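Local coordinates for glycosyl hydrolases family 2, sugar binding domain protein (Bacteroides uniformis str. 3978 T3 ii, PDB 6D1P), which is a gut bacterial beta-glucuronidase of glycoside hydrolase family 2, probably hydrolysing O-glycosidic bonds to release glucuronic acid from its conjugates, at residues Val79-Val83 with Ser772-Gln776. Residues are numbered along the deposited sequence; the frame is centred on the assembly and turned at random.
Sequences VDPDV and SRRIQ. With K (potassium ion), chain J.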
loop_
_atom_site.group_PDB
_atom_site.type_symbol
_atom_site.label_atom_id
_atom_site.label_comp_id
_atom_site.label_asym_id
_atom_site.label_seq_id
_atom_site.Cartn_x
_atom_site.Cartn_y
_atom_site.Cartn_z
ATOM N N VAL A 79 -0.048 -11.255 -7.192
ATOM C CA VAL A 79 -0.283 -11.436 -8.618
ATOM C C VAL A 79 -1.073 -10.293 -9.232
ATOM O O VAL A 79 -1.379 -10.347 -10.431
ATOM C CB VAL A 79 -0.971 -12.785 -8.916
ATOM C CG1 VAL A 79 -0.072 -13.982 -8.486
ATOM C CG2 VAL A 79 -2.343 -12.856 -8.253
ATOM N N ASP A 80 -1.409 -9.263 -8.470
ATOM C CA ASP A 80 -1.978 -8.060 -9.063
ATOM C C ASP A 80 -1.011 -7.523 -10.109
ATOM O O ASP A 80 0.121 -7.172 -9.760
ATOM C CB ASP A 80 -2.220 -7.010 -7.993
ATOM C CG ASP A 80 -2.947 -5.770 -8.523
ATOM O OD1 ASP A 80 -2.626 -5.245 -9.627
ATOM O OD2 ASP A 80 -3.854 -5.325 -7.799
ATOM N N PRO A 81 -1.403 -7.429 -11.381
ATOM C CA PRO A 81 -0.428 -7.066 -12.424
ATOM C C PRO A 81 0.079 -5.636 -12.343
ATOM O O PRO A 81 1.047 -5.309 -13.042
ATOM C CB PRO A 81 -1.213 -7.296 -13.721
ATOM C CG PRO A 81 -2.629 -7.010 -13.311
ATOM C CD PRO A 81 -2.767 -7.550 -11.917
ATOM N N ASP A 82 -0.527 -4.769 -11.532
ATOM C CA ASP A 82 -0.195 -3.353 -11.587
ATOM C C ASP A 82 0.546 -2.829 -10.363
ATOM O O ASP A 82 0.850 -1.635 -10.322
ATOM C CB ASP A 82 -1.472 -2.516 -11.829
ATOM C CG ASP A 82 -2.131 -2.830 -13.180
ATOM O OD1 ASP A 82 -3.328 -3.203 -13.215
ATOM O OD2 ASP A 82 -1.438 -2.733 -14.215
ATOM N N VAL A 83 0.868 -3.662 -9.377
ATOM C CA VAL A 83 1.519 -3.164 -8.173
ATOM C C VAL A 83 2.680 -4.069 -7.792
ATOM O O VAL A 83 2.706 -5.258 -8.120
ATOM C CB VAL A 83 0.533 -3.051 -6.995
ATOM C CG1 VAL A 83 -0.555 -2.032 -7.298
ATOM C CG2 VAL A 83 -0.083 -4.385 -6.742
ATOM N N SER A 772 -7.638 -13.781 -13.815
ATOM C CA SER A 772 -6.632 -12.755 -14.061
ATOM C C SER A 772 -7.253 -11.604 -14.834
ATOM O O SER A 772 -7.914 -11.821 -15.857
ATOM C CB SER A 772 -5.432 -13.320 -14.831
ATOM O OG SER A 772 -4.835 -14.364 -14.089
ATOM N N ARG A 773 -7.018 -10.386 -14.336
ATOM C CA ARG A 773 -7.482 -9.160 -14.979
ATOM C C ARG A 773 -6.751 -8.887 -16.289
ATOM O O ARG A 773 -7.330 -8.296 -17.215
ATOM C CB ARG A 773 -7.275 -7.983 -14.020
ATOM C CG ARG A 773 -7.879 -6.683 -14.515
ATOM C CD ARG A 773 -7.511 -5.489 -13.655
ATOM N NE ARG A 773 -6.272 -4.850 -14.098
ATOM C CZ ARG A 773 -6.170 -4.109 -15.200
ATOM N NH1 ARG A 773 -7.234 -3.915 -15.986
ATOM N NH2 ARG A 773 -5.002 -3.566 -15.520
ATOM N N ARG A 774 -5.467 -9.255 -16.361
ATOM C CA ARG A 774 -4.674 -9.145 -17.580
ATOM C C ARG A 774 -3.948 -10.460 -17.838
ATOM O O ARG A 774 -3.278 -10.992 -16.949
ATOM C CB ARG A 774 -3.667 -8.000 -17.492
ATOM C CG ARG A 774 -2.802 -7.882 -18.718
ATOM C CD ARG A 774 -1.706 -6.891 -18.457
ATOM N NE ARG A 774 -2.301 -5.627 -18.073
ATOM C CZ ARG A 774 -1.788 -4.782 -17.182
ATOM N NH1 ARG A 774 -0.641 -5.048 -16.563
ATOM N NH2 ARG A 774 -2.433 -3.660 -16.921
ATOM N N ILE A 775 -4.057 -10.964 -19.060
ATOM C CA ILE A 775 -3.525 -12.277 -19.384
ATOM C C ILE A 775 -3.358 -12.357 -20.893
ATOM O O ILE A 775 -4.216 -11.897 -21.655
ATOM C CB ILE A 775 -4.456 -13.390 -18.828
ATOM C CG1 ILE A 775 -3.926 -14.784 -19.108
ATOM C CG2 ILE A 775 -5.820 -13.285 -19.429
ATOM C CD1 ILE A 775 -4.741 -15.873 -18.409
ATOM N N GLN A 776 -2.249 -12.954 -21.322
ATOM C CA GLN A 776 -2.068 -13.234 -22.742
ATOM C C GLN A 776 -3.124 -14.209 -23.240
ATOM O O GLN A 776 -3.510 -15.144 -22.533
ATOM C CB GLN A 776 -0.690 -13.820 -22.998
ATOM C CG GLN A 776 0.426 -12.812 -22.874
ATOM C CD GLN A 776 1.770 -13.476 -23.103
ATOM O OE1 GLN A 776 1.842 -14.580 -23.653
ATOM N NE2 GLN A 776 2.836 -12.825 -22.654
HETATM K K K J . 2.289 -8.013 -8.123
HETATM O O HOH W 1 4.925 -7.930 -7.030
#
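With CG anti to the backbone N in both residues (chi1 -173° in R773, 178° in R774), both arginine side chains extend from the 772-776 segment, and each bends at chi3 to bring its guanidinium to the carboxylate of D82. The case illustrates how one acid can divide its two oxygens between neighbouring bases. OD1 of D82 accepts from NH2 of R773 at 2.9 Å, and OD2 of D82 accepts from NH2 of R774 at 3.0 Å; each oxygen uses its syn lone pair, and each meets its guanidinium somewhat out of plane. A weak second bond from NH1 of R774 reaches the same OD2. Beside this polar centre, CB of P81 lies 3.7 Å from NH1 of R774, while CG of P81 sits above one face of the R774 guanidinium, toward its rim. NE of R774 also pairs with E753 on the adjacent strand, so the arginine bridges two acids; an alanine in its place would probably leave OD2 of D82 and the carboxylate of E753 without this shared partner. The D82 backbone is held in turn: its N donates to OD1 of D80 at 2.9 Å, an Asx turn within the type I turn. Carbonyl oxygens of D80 and V83 bind potassium, together with those of D77 and A78. The contact thus joins a metal-bound loop of the sugar-binding domain to an outermost strand of the C-terminal beta-sheet, and its chemistry implies a surface salt-bridge network in which one carboxylate, shared by two guanidinium groups, is likely to be held in its charged form and fixed in rotation.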